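Side-chain contacts in inorganic pyrophosphatase (Ehrlichia chaffeensis, PDB 3LO0), which probably hydrolyses inorganic pyrophosphate to two phosphate ions with the help of magnesium, working as a homohexamer: residues V93-R98 with A105-R110; K126-P131 with S151-I156. All coordinates share one frame; numbering follows the deposited sequence.

Contact 1: residues V93-R98 with A105-R110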
loop_
_atom_site.group_PDB
_atom_site.type_symbol
_atom_site.label_atom_id
_atom_site.label_comp_id
_atom_site.label_asym_id
_atom_site.label_seq_id
_atom_site.Cartn_x
_atom_site.Cartn_y
_atom_site.Cartn_z
ATOM N N VAL A 93 10.365 6.923 -21.945
ATOM C CA VAL A 93 11.099 7.641 -20.946
ATOM C C VAL A 93 10.924 6.988 -19.564
ATOM O O VAL A 93 9.795 6.729 -19.110
ATOM C CB VAL A 93 10.637 9.115 -20.874
ATOM C CG1 VAL A 93 11.508 9.914 -19.894
ATOM C CG2 VAL A 93 10.628 9.731 -22.233
ATOM N N LEU A 94 12.055 6.786 -18.892
ATOM C CA LEU A 94 12.090 6.515 -17.463
ATOM C C LEU A 94 12.245 7.817 -16.703
ATOM O O LEU A 94 13.204 8.545 -16.933
ATOM C CB LEU A 94 13.284 5.627 -17.119
ATOM C CG LEU A 94 13.220 4.265 -17.804
ATOM C CD1 LEU A 94 14.614 3.788 -18.188
ATOM C CD2 LEU A 94 12.493 3.262 -16.871
ATOM N N VAL A 95 11.339 8.105 -15.781
ATOM C CA VAL A 95 11.472 9.283 -14.952
ATOM C C VAL A 95 11.759 8.856 -13.526
ATOM O O VAL A 95 10.912 8.286 -12.880
ATOM C CB VAL A 95 10.237 10.177 -14.977
ATOM C CG1 VAL A 95 10.518 11.516 -14.240
ATOM C CG2 VAL A 95 9.775 10.438 -16.453
ATOM N N ALA A 96 12.963 9.114 -13.053
ATOM C CA ALA A 96 13.300 8.823 -11.662
ATOM C C ALA A 96 12.535 9.783 -10.774
ATOM O O ALA A 96 12.344 10.942 -11.117
ATOM C CB ALA A 96 14.814 8.964 -11.457
ATOM N N SER A 97 12.020 9.307 -9.636
ATOM C CA SER A 97 11.327 10.192 -8.753
ATOM C C SER A 97 11.384 9.691 -7.294
ATOM O O SER A 97 11.780 8.565 -7.042
ATOM C CB SER A 97 9.894 10.400 -9.235
ATOM O OG SER A 97 9.107 9.271 -8.994
ATOM N N ARG A 98 11.028 10.548 -6.351
ATOM C CA ARG A 98 11.096 10.186 -4.924
ATOM C C ARG A 98 9.876 9.354 -4.537
ATOM O O ARG A 98 9.896 8.618 -3.532
ATOM C CB ARG A 98 11.132 11.455 -4.042
ATOM C CG ARG A 98 12.359 12.348 -4.132
ATOM C CD ARG A 98 12.405 13.425 -2.965
ATOM N NE ARG A 98 11.545 14.609 -3.162
ATOM C CZ ARG A 98 10.498 14.967 -2.409
ATOM N NH1 ARG A 98 10.096 14.257 -1.359
ATOM N NH2 ARG A 98 9.829 16.072 -2.698
ATOM N N ALA A 105 -0.876 10.706 -15.515
ATOM C CA ALA A 105 -0.433 12.031 -15.151
ATOM C C ALA A 105 0.676 12.506 -16.087
ATOM O O ALA A 105 1.497 11.696 -16.536
ATOM C CB ALA A 105 0.082 12.036 -13.685
ATOM N N VAL A 106 0.706 13.811 -16.386
ATOM C CA VAL A 106 1.846 14.390 -17.107
ATOM C C VAL A 106 2.843 14.905 -16.092
ATOM O O VAL A 106 2.482 15.650 -15.166
ATOM C CB VAL A 106 1.429 15.571 -17.995
ATOM C CG1 VAL A 106 2.630 16.097 -18.817
ATOM C CG2 VAL A 106 0.284 15.175 -18.911
ATOM N N ILE A 107 4.105 14.574 -16.284
ATOM C CA ILE A 107 5.170 15.192 -15.505
ATOM C C ILE A 107 6.174 15.908 -16.415
ATOM O O ILE A 107 6.585 15.411 -17.474
ATOM C CB ILE A 107 5.851 14.182 -14.565
ATOM C CG1 ILE A 107 6.871 14.878 -13.637
ATOM C CG2 ILE A 107 6.459 13.042 -15.365
ATOM C CD1 ILE A 107 7.376 13.958 -12.467
ATOM N N ARG A 108 6.553 17.102 -15.987
ATOM C CA ARG A 108 7.580 17.861 -16.668
ATOM C C ARG A 108 8.947 17.356 -16.200
ATOM O O ARG A 108 9.260 17.336 -14.957
ATOM C CB ARG A 108 7.426 19.322 -16.335
ATOM C CG ARG A 108 6.099 19.912 -16.738
ATOM C CD ARG A 108 5.953 21.311 -16.131
ATOM N NE ARG A 108 5.601 21.213 -14.713
ATOM C CZ ARG A 108 5.344 22.254 -13.924
ATOM N NH1 ARG A 108 5.418 23.499 -14.398
ATOM N NH2 ARG A 108 5.006 22.050 -12.654
ATOM N N ALA A 109 9.724 16.872 -17.157
ATOM C CA ALA A 109 10.986 16.222 -16.854
ATOM C C ALA A 109 12.097 16.770 -17.707
ATOM O O ALA A 109 11.866 17.533 -18.644
ATOM C CB ALA A 109 10.880 14.707 -17.035
ATOM N N ARG A 110 13.319 16.395 -17.356
ATOM C CA ARG A 110 14.450 16.737 -18.211
ATOM C C ARG A 110 15.335 15.542 -18.372
ATOM O O ARG A 110 15.626 14.829 -17.394
ATOM C CB ARG A 110 15.211 17.962 -17.733
ATOM C CG ARG A 110 15.716 17.924 -16.335
ATOM C CD ARG A 110 16.424 19.274 -15.982
ATOM N NE ARG A 110 16.869 19.184 -14.596
ATOM C CZ ARG A 110 17.912 18.453 -14.189
ATOM N NH1 ARG A 110 18.193 18.382 -12.894
ATOM N NH2 ARG A 110 18.675 17.800 -15.063
#
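V95 meets I107 and A109 across the inside of a curled sheet, and all of the contact is made by carbon. The three side chains leave their backbones toward one another, while R108, between the two partners, sets off in the reverse direction. V95 divides its branches. CG1 stands anti to the backbone N (chi1 -172°), which puts it 4.3 Å from A109 CB. The other methyl, V95 CG2, reaches I107 CG2 at 4.4 Å and is also 4.4 Å from A109 CB, so that the single methyl of A109 faces both prongs of the valine fork. I107 has its CG1 anti to the backbone N as well (chi1 -174°), and its chain runs on extended to CD1 (chi2 168°). The terminal carbon, I107 CD1, thereby comes to 4.4 Å from V95 CG1, and the isoleucine straddles the valine with one methyl for each branch. None of these methyl pairs is pressed close, a light touch rather than a tight interlock. No hydrogen bond joins the two segments. V39, from strand 37-41, also packs on V95, and F66 of a second subunit lies against I107. Neither strand pairs directly with the other: both flank strand 124-131, and the contact spans the gap between second neighbours. The sheet closes through strands 76-79 and 37-41, so these aliphatic groups help to pack the inside of the five-stranded, OB-like beta-barrel characteristic of family I soluble inorganic pyrophosphatases.

Contact 2: residues K126-P131 with S151-I156; sequences KILAVP and SFLNSI
L128 sends its two methyls to two side chains of helix 150-162 three residues apart, L153 and I156, in the packing of a helix against the barrel wall of this OB-like fold. The interactions across the contact are apolar. L128 carries its CG anti to the backbone N (chi1 179°), which throws the fork out from the strand to the helix. One prong, L128 CD2, lies 4.0 Å from L153 CD2, the two leucines crossing at about a right angle. The other, L128 CD1, is 4.0 Å from I156 CD1, where the side chains meet at a slant. I156 points at the strand, whereas L153 comes near only with the end of its side chain. W177 of strand 173-179 packs on all three residues, and L94 also touches I156.

Polar contacts stay within each element or lead elsewhere. S155 N donates to S151 O at 3.0 Å within the helix. On the strand, K126 NZ hydrogen-bonds to the hydroxyl of Y77, which is predicted to bind substrate, and this ties that end of the strand to the probable active site.

Within the helix, one turn apart, I156 CD1 sits 3.8 Å above the plane of the F152 ring, offset toward its rim.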
loop_
_atom_site.group_PDB
_atom_site.type_symbol
_atom_site.label_atom_id
_atom_site.label_comp_id
_atom_site.label_asym_id
_atom_site.label_seq_id
_atom_site.Cartn_x
_atom_site.Cartn_y
_atom_site.Cartn_z
ATOM N N LYS A 126 15.823 3.933 -24.248
ATOM C CA LYS A 126 14.960 4.416 -23.184
ATOM C C LYS A 126 15.632 5.654 -22.623
ATOM O O LYS A 126 16.723 5.556 -22.076
ATOM C CB LYS A 126 14.791 3.381 -22.061
ATOM C CG LYS A 126 14.505 1.971 -22.566
ATOM C CD LYS A 126 13.095 1.859 -23.100
ATOM C CE LYS A 126 12.854 0.480 -23.624
ATOM N NZ LYS A 126 11.551 0.413 -24.226
ATOM N N ILE A 127 14.987 6.799 -22.775
ATOM C CA ILE A 127 15.460 8.036 -22.160
ATOM C C ILE A 127 15.388 7.905 -20.648
ATOM O O ILE A 127 14.441 7.314 -20.131
ATOM C CB ILE A 127 14.629 9.234 -22.611
ATOM C CG1 ILE A 127 14.577 9.355 -24.137
ATOM C CG2 ILE A 127 15.219 10.509 -22.037
ATOM C CD1 ILE A 127 15.964 9.379 -24.806
ATOM N N LEU A 128 16.426 8.366 -19.944
ATOM C CA LEU A 128 16.403 8.531 -18.490
ATOM C C LEU A 128 16.295 10.023 -18.201
ATOM O O LEU A 128 17.082 10.832 -18.680
ATOM C CB LEU A 128 17.660 7.962 -17.808
ATOM C CG LEU A 128 17.728 8.112 -16.275
ATOM C CD1 LEU A 128 16.606 7.305 -15.623
ATOM C CD2 LEU A 128 19.176 7.783 -15.695
ATOM N N ALA A 129 15.317 10.400 -17.390
ATOM C CA ALA A 129 15.066 11.803 -17.098
ATOM C C ALA A 129 14.733 11.952 -15.630
ATOM O O ALA A 129 14.434 10.962 -14.943
ATOM C CB ALA A 129 13.894 12.334 -17.992
ATOM N N VAL A 130 14.811 13.188 -15.147
ATOM C CA VAL A 130 14.466 13.516 -13.794
ATOM C C VAL A 130 13.464 14.640 -13.812
ATOM O O VAL A 130 13.354 15.346 -14.812
ATOM C CB VAL A 130 15.672 13.931 -12.958
ATOM C CG1 VAL A 130 16.673 12.777 -12.850
ATOM C CG2 VAL A 130 16.300 15.266 -13.525
ATOM N N PRO A 131 12.717 14.790 -12.725
ATOM C CA PRO A 131 11.782 15.912 -12.649
ATOM C C PRO A 131 12.507 17.261 -12.725
ATOM O O PRO A 131 13.646 17.395 -12.237
ATOM C CB PRO A 131 11.118 15.729 -11.293
ATOM C CG PRO A 131 11.288 14.257 -10.954
ATOM C CD PRO A 131 12.626 13.915 -11.539
ATOM N N SER A 151 25.096 1.725 -9.096
ATOM C CA SER A 151 24.188 0.648 -8.719
ATOM C C SER A 151 22.786 0.891 -9.271
ATOM O O SER A 151 22.110 -0.036 -9.700
ATOM C CB SER A 151 24.139 0.451 -7.188
ATOM O OG SER A 151 23.962 1.673 -6.482
ATOM N N PHE A 152 22.367 2.146 -9.288
ATOM C CA PHE A 152 21.055 2.500 -9.809
ATOM C C PHE A 152 20.997 2.282 -11.340
ATOM O O PHE A 152 20.121 1.612 -11.857
ATOM C CB PHE A 152 20.748 3.938 -9.443
ATOM C CG PHE A 152 19.389 4.394 -9.892
ATOM C CD1 PHE A 152 18.249 3.659 -9.569
ATOM C CD2 PHE A 152 19.250 5.563 -10.633
ATOM C CE1 PHE A 152 16.982 4.071 -10.004
ATOM C CE2 PHE A 152 17.992 5.979 -11.064
ATOM C CZ PHE A 152 16.863 5.245 -10.744
ATOM N N LEU A 153 21.995 2.800 -12.026
ATOM C CA LEU A 153 22.078 2.650 -13.467
ATOM C C LEU A 153 22.100 1.201 -13.850
ATOM O O LEU A 153 21.442 0.813 -14.793
ATOM C CB LEU A 153 23.340 3.317 -13.975
ATOM C CG LEU A 153 23.434 4.816 -13.801
ATOM C CD1 LEU A 153 24.786 5.301 -14.286
ATOM C CD2 LEU A 153 22.260 5.501 -14.561
ATOM N N ASN A 154 22.872 0.391 -13.114
ATOM C CA ASN A 154 22.981 -1.042 -13.413
ATOM C C ASN A 154 21.653 -1.774 -13.187
ATOM O O ASN A 154 21.272 -2.673 -13.952
ATOM C CB ASN A 154 24.136 -1.680 -12.611
ATOM C CG ASN A 154 25.525 -1.223 -13.083
ATOM O OD1 ASN A 154 25.699 -0.763 -14.214
ATOM N ND2 ASN A 154 26.527 -1.354 -12.206
ATOM N N SER A 155 20.913 -1.349 -12.164
ATOM C CA SER A 155 19.602 -1.936 -11.894
ATOM C C SER A 155 18.644 -1.712 -13.062
ATOM O O SER A 155 17.868 -2.597 -13.432
ATOM C CB SER A 155 19.030 -1.353 -10.586
ATOM O OG SER A 155 17.809 -1.994 -10.241
ATOM N N ILE A 156 18.711 -0.527 -13.661
ATOM C CA ILE A 156 17.873 -0.218 -14.788
ATOM C C ILE A 156 18.221 -1.102 -15.990
ATOM O O ILE A 156 17.314 -1.665 -16.629
ATOM C CB ILE A 156 17.929 1.316 -15.179
ATOM C CG1 ILE A 156 17.267 2.192 -14.081
ATOM C CG2 ILE A 156 17.227 1.558 -16.481
ATOM C CD1 ILE A 156 17.684 3.695 -14.140
#

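Overall arrangement
Both contacts are buried and purely aliphatic between their segments, yet they lie on different sides of the same wall. Contact 1 is strand to strand inside the barrel and joins valine, isoleucine and alanine; contact 2 is strand to helix and joins two leucines and an isoleucine through their terminal methyls. Strand 124-131 is the shared element, a partner in contact 2 and the strand between the two segments of contact 1. Probable backbone hydrogen bonds connect them, L94 N to I127 O at 2.7 Å and R110 N to V130 O at 2.8 Å. The example illustrates how one barrel strand can serve an inner core and an outer helix layer at once.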